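Local coordinates for protein ECXA (Escherichia coli, PDB 4L63) that probably acts as a zinc-dependent metallopeptidase, with a zinc ion held by three histidines of an extended HExxH motif, at residues E66-W71 against I158-G163; K151-I156 against V219-I224. One frame throughout, in Å; residues are numbered along the deposited sequence.

Interaction 1: E66-W71 against I158-G163; sequences EAFNEW and IKHEIG. With ZN (zinc ion), chain G.
K159 and E70 form the principal ion pair: NZ of K159 lies against OE1 of E70, modelled at 2.4 Å, a doubtfully short length. E66 adds a longer salt bridge, its OE1 3.7 Å from K159 NZ, and completes a three-residue charge network. K159 reaches both acids because its chain runs extended beyond CG. Its carbonyl is engaged as well: W71 NE1 donates to K159 O at 3.1 Å with a bent N-H...O angle of 138°. The helical N-H of G163 takes the same oxygen from the opposite face of the carbonyl plane.

Beside the charges, A67 CB touches I158 CG2 at 3.5 Å, while I162 divides its branches. CD1 stands over the poorly ordered F68 ring, 4.1 Å from its centroid and 9° off the normal, a CH-pi contact, and CG2 packs on W71 CD1 at 3.4 Å. G163 CA packs against the indole, 3.7 Å from W71 CZ2. The axes of segments 66-70 and 158-163 cross at -55°.

On the far side of helix 146-165, H160 NE2 binds zinc at 2.1 Å, alongside H164 and H170. The ion pairs and the W71 bond to K159 O probably help set the metal-binding helix against helix 60-70.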
ATOM      1  N   GLU A  66      14.342  25.745 -16.254  1.00 87.56           N
ATOM      2  CA  GLU A  66      13.251  25.664 -15.292  1.00 84.89           C
ATOM      3  C   GLU A  66      12.680  24.252 -15.210  1.00 81.86           C
ATOM      4  O   GLU A  66      12.357  23.767 -14.127  1.00 80.06           O
ATOM      5  CB  GLU A  66      12.150  26.666 -15.663  1.00 86.07           C
ATOM      6  CG  GLU A  66      11.155  26.972 -14.554  1.00 92.14           C
ATOM      7  CD  GLU A  66      10.089  25.902 -14.398  1.00 94.50           C
ATOM      8  OE1 GLU A  66       9.809  25.188 -15.388  1.00 91.29           O
ATOM      9  OE2 GLU A  66       9.525  25.780 -13.288  1.00 96.60           O
ATOM     10  N   ALA A  67      12.569  23.600 -16.364  1.00 80.78           N
ATOM     11  CA  ALA A  67      11.988  22.267 -16.453  1.00 83.07           C
ATOM     12  C   ALA A  67      12.827  21.246 -15.707  1.00 90.33           C
ATOM     13  O   ALA A  67      12.291  20.322 -15.099  1.00 81.17           O
ATOM     14  CB  ALA A  67      11.830  21.849 -17.904  1.00 78.54           C
ATOM     15  N   PHE A  68      14.127  21.399 -15.813  1.00116.01           N
ATOM     16  CA  PHE A  68      15.095  20.539 -15.154  1.00116.11           C
ATOM     17  C   PHE A  68      15.020  20.653 -13.648  1.00114.12           C
ATOM     18  O   PHE A  68      15.242  19.718 -12.921  1.00114.26           O
ATOM     19  CB  PHE A  68      16.491  20.862 -15.629  1.00119.35           C
ATOM     20  CG  PHE A  68      17.046  19.861 -16.581  1.00121.47           C
ATOM     21  CD1 PHE A  68      17.602  20.263 -17.772  1.00120.68           C
ATOM     22  CD2 PHE A  68      17.009  18.524 -16.287  1.00122.42           C
ATOM     23  CE1 PHE A  68      18.109  19.347 -18.658  1.00118.97           C
ATOM     24  CE2 PHE A  68      17.511  17.600 -17.158  1.00120.04           C
ATOM     25  CZ  PHE A  68      18.068  18.009 -18.348  1.00119.51           C
ATOM     26  N   ASN A  69      14.759  21.852 -13.199  1.00 96.76           N
ATOM     27  CA  ASN A  69      14.604  22.147 -11.782  1.00 84.77           C
ATOM     28  C   ASN A  69      13.321  21.544 -11.232  1.00 82.02           C
ATOM     29  O   ASN A  69      13.227  21.244 -10.043  1.00 76.31           O
ATOM     30  CB  ASN A  69      14.600  23.647 -11.538  1.00 84.55           C
ATOM     31  CG  ASN A  69      14.688  23.988 -10.070  1.00 91.28           C
ATOM     32  OD1 ASN A  69      15.753  23.893  -9.460  1.00 96.70           O
ATOM     33  ND2 ASN A  69      13.553  24.352  -9.480  1.00 88.83           N
ATOM     34  N   GLU A  70      12.327  21.400 -12.107  1.00 79.33           N
ATOM     35  CA  GLU A  70      11.075  20.727 -11.771  1.00 74.68           C
ATOM     36  C   GLU A  70      11.336  19.290 -11.358  1.00 73.06           C
ATOM     37  O   GLU A  70      10.614  18.724 -10.535  1.00 73.49           O
ATOM     38  CB  GLU A  70      10.120  20.737 -12.962  1.00 78.81           C
ATOM     39  CG  GLU A  70       9.604  22.091 -13.378  1.00 87.29           C
ATOM     40  CD  GLU A  70       8.306  22.432 -12.691  1.00 92.63           C
ATOM     41  OE1 GLU A  70       7.247  21.975 -13.174  1.00 87.09           O
ATOM     42  OE2 GLU A  70       8.339  23.162 -11.679  1.00100.30           O
ATOM     43  N   TRP A  71      12.359  18.696 -11.963  1.00 63.23           N
ATOM     44  CA  TRP A  71      12.671  17.288 -11.759  1.00 65.25           C
ATOM     45  C   TRP A  71      13.742  17.100 -10.686  1.00 68.44           C
ATOM     46  O   TRP A  71      14.047  15.972 -10.291  1.00 62.76           O
ATOM     47  CB  TRP A  71      13.121  16.645 -13.076  1.00 62.40           C
ATOM     48  CG  TRP A  71      12.026  16.452 -14.078  1.00 61.14           C
ATOM     49  CD1 TRP A  71      11.671  17.305 -15.086  1.00 60.78           C
ATOM     50  CD2 TRP A  71      11.144  15.329 -14.172  1.00 57.10           C
ATOM     51  NE1 TRP A  71      10.621  16.778 -15.802  1.00 58.46           N
ATOM     52  CE2 TRP A  71      10.275  15.564 -15.257  1.00 56.55           C
ATOM     53  CE3 TRP A  71      10.999  14.145 -13.440  1.00 55.31           C
ATOM     54  CZ2 TRP A  71       9.285  14.664 -15.634  1.00 53.44           C
ATOM     55  CZ3 TRP A  71      10.003  13.244 -13.815  1.00 52.60           C
ATOM     56  CH2 TRP A  71       9.163  13.513 -14.898  1.00 51.68           C
ATOM     57  N   ILE A 158       8.225  20.574 -22.693  1.00 62.93           N
ATOM     58  CA  ILE A 158       9.628  20.452 -22.312  1.00 63.41           C
ATOM     59  C   ILE A 158       9.803  19.569 -21.071  1.00 60.71           C
ATOM     60  O   ILE A 158      10.628  18.663 -21.078  1.00 59.29           O
ATOM     61  CB  ILE A 158      10.263  21.840 -22.070  1.00 67.38           C
ATOM     62  CG1 ILE A 158      10.359  22.598 -23.395  1.00 70.90           C
ATOM     63  CG2 ILE A 158      11.634  21.697 -21.444  1.00 68.21           C
ATOM     64  CD1 ILE A 158      11.170  23.879 -23.335  1.00 75.36           C
ATOM     65  N   LYS A 159       9.020  19.815 -20.024  1.00 59.09           N
ATOM     66  CA  LYS A 159       9.048  18.971 -18.825  1.00 59.92           C
ATOM     67  C   LYS A 159       8.764  17.502 -19.141  1.00 58.36           C
ATOM     68  O   LYS A 159       9.430  16.605 -18.619  1.00 51.53           O
ATOM     69  CB  LYS A 159       8.044  19.478 -17.790  1.00 56.86           C
ATOM     70  CG  LYS A 159       8.399  20.833 -17.215  1.00 62.83           C
ATOM     71  CD  LYS A 159       7.260  21.399 -16.402  1.00 68.69           C
ATOM     72  CE  LYS A 159       7.463  22.880 -16.167  1.00 79.15           C
ATOM     73  NZ  LYS A 159       6.601  23.366 -15.065  1.00 85.56           N
ATOM     74  N   HIS A 160       7.778  17.271 -20.001  1.00 52.25           N
ATOM     75  CA  HIS A 160       7.444  15.925 -20.465  1.00 51.69           C
ATOM     76  C   HIS A 160       8.639  15.279 -21.177  1.00 50.96           C
ATOM     77  O   HIS A 160       8.987  14.134 -20.901  1.00 48.43           O
ATOM     78  CB  HIS A 160       6.219  15.980 -21.384  1.00 49.71           C
ATOM     79  CG  HIS A 160       5.850  14.668 -22.004  1.00 51.75           C
ATOM     80  ND1 HIS A 160       4.980  13.777 -21.411  1.00 45.08           N
ATOM     81  CD2 HIS A 160       6.226  14.104 -23.177  1.00 48.27           C
ATOM     82  CE1 HIS A 160       4.840  12.718 -22.194  1.00 45.62           C
ATOM     83  NE2 HIS A 160       5.585  12.894 -23.271  1.00 46.03           N
ATOM     84  N   GLU A 161       9.283  16.024 -22.070  1.00 53.25           N
ATOM     85  CA  GLU A 161      10.436  15.493 -22.795  1.00 56.95           C
ATOM     86  C   GLU A 161      11.631  15.232 -21.860  1.00 54.45           C
ATOM     87  O   GLU A 161      12.377  14.272 -22.068  1.00 54.02           O
ATOM     88  CB  GLU A 161      10.836  16.437 -23.935  1.00 59.56           C
ATOM     89  CG  GLU A 161       9.788  16.562 -25.052  1.00 66.32           C
ATOM     90  CD  GLU A 161       9.238  15.220 -25.530  1.00 67.26           C
ATOM     91  OE1 GLU A 161      10.037  14.304 -25.812  1.00 62.28           O
ATOM     92  OE2 GLU A 161       7.999  15.086 -25.637  1.00 72.46           O
ATOM     93  N   ILE A 162      11.801  16.072 -20.837  1.00 55.30           N
ATOM     94  CA  ILE A 162      12.797  15.827 -19.784  1.00 55.41           C
ATOM     95  C   ILE A 162      12.575  14.464 -19.116  1.00 53.69           C
ATOM     96  O   ILE A 162      13.523  13.743 -18.801  1.00 52.13           O
ATOM     97  CB  ILE A 162      12.757  16.904 -18.666  1.00 56.61           C
ATOM     98  CG1 ILE A 162      12.873  18.322 -19.225  1.00 68.54           C
ATOM     99  CG2 ILE A 162      13.865  16.655 -17.653  1.00 59.71           C
ATOM    100  CD1 ILE A 162      14.205  18.660 -19.796  1.00 65.26           C
ATOM    101  N   GLY A 163      11.312  14.126 -18.883  1.00 49.55           N
ATOM    102  CA  GLY A 163      10.969  12.820 -18.342  1.00 46.60           C
ATOM    103  C   GLY A 163      11.581  11.707 -19.179  1.00 46.69           C
ATOM    104  O   GLY A 163      12.139  10.748 -18.638  1.00 45.49           O
TER
HETATM  105 ZN    ZN G 301       6.191  11.440 -24.687  1.00 56.60          ZN
HETATM  106  O   HOH W   1       6.965  12.839 -26.597  1.00 50.71           O

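Interaction 2: K151-I156 against V219-I224; sequences KLKLRI and VTETDI
R155 and E221 are joined by a salt bridge in which NE, rather than the end of the guanidinium, meets OE1 at 3.2 Å. The bond is weak, with an N-H...O angle of 123°, and the guanidinium and carboxylate planes stand 67° apart, so the two flat groups are far from a side-by-side pairing. The other oxygen, E221 OE2, comes within 3.0 Å of L152 N, but at an angle too poor for a hydrogen bond. E221, extended beyond CG, lays its carboxylate against the helix backbone where K151 and L152 join, and its CG passes L152 CD1 at 3.7 Å as the two side chains run in opposite directions.

Helix 146-165, which farther on bears the HExxH zinc motif characteristic of zincin metallopeptidases, is here packed against the loop linking helices 207-215 and 228-239. I224, buried and directed at the helix, brings apolar packing from the loop. With CG1 set between the backbone N and the carbonyl carbon (chi1 72°), CD1 reaches I156 CG1 at 3.6 Å and lies 4.0 Å from R155 CB, while the other branch, CG2, meets L152 CD1 at 3.8 Å. I208 of helix 207-215 extends this apolar surface, touching both L152 and I156.

The carbonyl oxygen of V219 is buried by the contact without a polar partner. Within the loop, T220 N gives a weak bond to D223 OD2 at 3.4 Å, and D223 is also salt-bridged to R217. R155 also makes a cation-pi contact with Y63 of helix 60-70.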
ATOM      1  N   LYS A 151       2.821  29.335 -23.776  1.00100.31           N
ATOM      2  CA  LYS A 151       3.931  29.124 -22.840  1.00 92.31           C
ATOM      3  C   LYS A 151       3.654  27.931 -21.926  1.00 83.90           C
ATOM      4  O   LYS A 151       4.560  27.158 -21.611  1.00 80.25           O
ATOM      5  CB  LYS A 151       4.196  30.376 -21.993  1.00 91.21           C
ATOM      6  CG  LYS A 151       3.962  31.698 -22.707  1.00 98.37           C
ATOM      7  CD  LYS A 151       3.730  32.839 -21.722  1.00 98.57           C
ATOM      8  CE  LYS A 151       4.860  33.845 -21.715  1.00105.10           C
ATOM      9  NZ  LYS A 151       4.374  35.167 -21.225  1.00105.72           N
ATOM     10  N   LEU A 152       2.401  27.797 -21.499  1.00 81.16           N
ATOM     11  CA  LEU A 152       1.979  26.666 -20.680  1.00 78.92           C
ATOM     12  C   LEU A 152       2.264  25.360 -21.409  1.00 79.04           C
ATOM     13  O   LEU A 152       2.886  24.451 -20.858  1.00 75.30           O
ATOM     14  CB  LEU A 152       0.490  26.773 -20.337  1.00 77.99           C
ATOM     15  CG  LEU A 152      -0.144  25.578 -19.614  1.00 73.16           C
ATOM     16  CD1 LEU A 152       0.573  25.306 -18.305  1.00 69.69           C
ATOM     17  CD2 LEU A 152      -1.633  25.802 -19.380  1.00 72.51           C
ATOM     18  N   LYS A 153       1.815  25.294 -22.660  1.00 78.87           N
ATOM     19  CA  LYS A 153       2.009  24.123 -23.506  1.00 78.33           C
ATOM     20  C   LYS A 153       3.493  23.838 -23.729  1.00 74.91           C
ATOM     21  O   LYS A 153       3.905  22.680 -23.814  1.00 66.41           O
ATOM     22  CB  LYS A 153       1.299  24.317 -24.847  1.00 80.90           C
ATOM     23  CG  LYS A 153       0.455  23.132 -25.290  1.00 84.00           C
ATOM     24  CD  LYS A 153      -0.852  23.066 -24.512  1.00 84.33           C
ATOM     25  CE  LYS A 153      -1.731  21.921 -24.997  1.00 85.47           C
ATOM     26  NZ  LYS A 153      -0.954  20.680 -25.262  1.00 83.12           N
ATOM     27  N   LEU A 154       4.296  24.894 -23.814  1.00 75.77           N
ATOM     28  CA  LEU A 154       5.724  24.729 -24.051  1.00 73.14           C
ATOM     29  C   LEU A 154       6.441  24.138 -22.838  1.00 70.58           C
ATOM     30  O   LEU A 154       7.251  23.224 -22.986  1.00 72.80           O
ATOM     31  CB  LEU A 154       6.372  26.060 -24.439  1.00 78.03           C
ATOM     32  CG  LEU A 154       7.630  25.881 -25.286  1.00 82.05           C
ATOM     33  CD1 LEU A 154       7.265  25.688 -26.750  1.00 85.25           C
ATOM     34  CD2 LEU A 154       8.590  27.057 -25.116  1.00 92.70           C
ATOM     35  N   ARG A 155       6.149  24.654 -21.647  1.00 70.58           N
ATOM     36  CA  ARG A 155       6.758  24.124 -20.427  1.00 70.52           C
ATOM     37  C   ARG A 155       6.370  22.668 -20.211  1.00 67.94           C
ATOM     38  O   ARG A 155       7.226  21.829 -19.946  1.00 62.19           O
ATOM     39  CB  ARG A 155       6.357  24.945 -19.203  1.00 78.79           C
ATOM     40  CG  ARG A 155       6.891  26.360 -19.209  1.00 84.66           C
ATOM     41  CD  ARG A 155       6.540  27.086 -17.925  1.00 89.21           C
ATOM     42  NE  ARG A 155       7.013  28.468 -17.951  1.00 97.29           N
ATOM     43  CZ  ARG A 155       8.251  28.846 -17.647  1.00 98.10           C
ATOM     44  NH1 ARG A 155       8.587  30.128 -17.706  1.00 97.85           N
ATOM     45  NH2 ARG A 155       9.154  27.942 -17.287  1.00 99.08           N
ATOM     46  N   ILE A 156       5.073  22.389 -20.310  1.00 62.34           N
ATOM     47  CA  ILE A 156       4.563  21.020 -20.244  1.00 58.51           C
ATOM     48  C   ILE A 156       5.303  20.120 -21.226  1.00 63.20           C
ATOM     49  O   ILE A 156       5.801  19.061 -20.849  1.00 58.22           O
ATOM     50  CB  ILE A 156       3.058  20.957 -20.555  1.00 62.35           C
ATOM     51  CG1 ILE A 156       2.260  21.710 -19.489  1.00 65.09           C
ATOM     52  CG2 ILE A 156       2.595  19.505 -20.659  1.00 58.48           C
ATOM     53  CD1 ILE A 156       0.766  21.726 -19.737  1.00 66.77           C
ATOM     54  N   VAL A 219      -6.349  25.333 -14.357  1.00 88.37           N
ATOM     55  CA  VAL A 219      -4.939  25.038 -14.124  1.00 87.12           C
ATOM     56  C   VAL A 219      -4.004  26.121 -14.658  1.00 95.58           C
ATOM     57  O   VAL A 219      -4.136  26.556 -15.801  1.00101.20           O
ATOM     58  CB  VAL A 219      -4.552  23.688 -14.767  1.00 85.65           C
ATOM     59  CG1 VAL A 219      -3.049  23.574 -14.939  1.00 85.55           C
ATOM     60  CG2 VAL A 219      -5.076  22.540 -13.932  1.00 84.95           C
ATOM     61  N   THR A 220      -3.065  26.553 -13.821  1.00 95.49           N
ATOM     62  CA  THR A 220      -2.003  27.455 -14.255  1.00 95.90           C
ATOM     63  C   THR A 220      -0.658  26.727 -14.252  1.00 92.04           C
ATOM     64  O   THR A 220      -0.610  25.502 -14.126  1.00 83.74           O
ATOM     65  CB  THR A 220      -1.920  28.714 -13.371  1.00 96.75           C
ATOM     66  OG1 THR A 220      -1.656  28.334 -12.016  1.00 94.10           O
ATOM     67  CG2 THR A 220      -3.224  29.495 -13.435  1.00 99.18           C
ATOM     68  N   GLU A 221       0.430  27.480 -14.379  1.00 95.63           N
ATOM     69  CA  GLU A 221       1.748  26.885 -14.585  1.00 98.57           C
ATOM     70  C   GLU A 221       2.437  26.509 -13.272  1.00 98.36           C
ATOM     71  O   GLU A 221       3.368  25.700 -13.261  1.00 96.16           O
ATOM     72  CB  GLU A 221       2.633  27.840 -15.384  1.00106.60           C
ATOM     73  CG  GLU A 221       1.976  28.359 -16.655  1.00117.07           C
ATOM     74  CD  GLU A 221       2.967  28.993 -17.614  1.00125.46           C
ATOM     75  OE1 GLU A 221       4.054  29.407 -17.160  1.00128.53           O
ATOM     76  OE2 GLU A 221       2.649  29.109 -18.817  1.00127.74           O
ATOM     77  N   THR A 222       1.978  27.092 -12.168  1.00 98.24           N
ATOM     78  CA  THR A 222       2.492  26.726 -10.852  1.00 95.84           C
ATOM     79  C   THR A 222       1.939  25.358 -10.436  1.00 91.21           C
ATOM     80  O   THR A 222       2.395  24.759  -9.460  1.00 89.57           O
ATOM     81  CB  THR A 222       2.138  27.787  -9.786  1.00 97.72           C
ATOM     82  OG1 THR A 222       2.436  27.277  -8.480  1.00 99.28           O
ATOM     83  CG2 THR A 222       0.665  28.147  -9.854  1.00 94.25           C
ATOM     84  N   ASP A 223       0.963  24.871 -11.197  1.00 88.60           N
ATOM     85  CA  ASP A 223       0.327  23.584 -10.925  1.00 83.03           C
ATOM     86  C   ASP A 223       1.027  22.421 -11.625  1.00 80.35           C
ATOM     87  O   ASP A 223       1.157  21.338 -11.055  1.00 77.89           O
ATOM     88  CB  ASP A 223      -1.143  23.621 -11.346  1.00 82.39           C
ATOM     89  CG  ASP A 223      -2.003  24.419 -10.390  1.00 90.18           C
ATOM     90  OD1 ASP A 223      -1.658  24.481  -9.190  1.00 91.12           O
ATOM     91  OD2 ASP A 223      -3.023  24.986 -10.839  1.00 93.82           O
ATOM     92  N   ILE A 224       1.466  22.644 -12.861  1.00 79.42           N
ATOM     93  CA  ILE A 224       2.064  21.573 -13.653  1.00 77.31           C
ATOM     94  C   ILE A 224       3.411  21.134 -13.088  1.00 68.38           C
ATOM     95  O   ILE A 224       4.024  21.840 -12.287  1.00 64.61           O
ATOM     96  CB  ILE A 224       2.253  21.991 -15.127  1.00 62.83           C
ATOM     97  CG1 ILE A 224       3.382  23.016 -15.252  1.00 70.54           C
ATOM     98  CG2 ILE A 224       0.950  22.526 -15.702  1.00 65.44           C
ATOM     99  CD1 ILE A 224       3.682  23.423 -16.679  1.00 69.79           C
TER

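How the interactions relate
Both interactions use helix 146-165, and their centres lie about 11 Å apart. They meet at the charge network of interaction 1. E66 OE1, which faces K159, is also 3.4 Å from R155 NH2 in a weak ion pair, so R155 stands between two acids, one from each contact. I224 of interaction 2 approaches the same place in close packing contacts, its CG1 3.2 Å from K159 NZ and I224 O 3.3 Å from E70 OE1. Interaction 1 contains the zinc ligand H160; interaction 2 lies nearer the N-terminal end of the helix, the side chain of I156 about 10 Å from the zinc ion. Helix 60-70 and the 219-224 loop therefore pack on successive parts of the metal-binding helix.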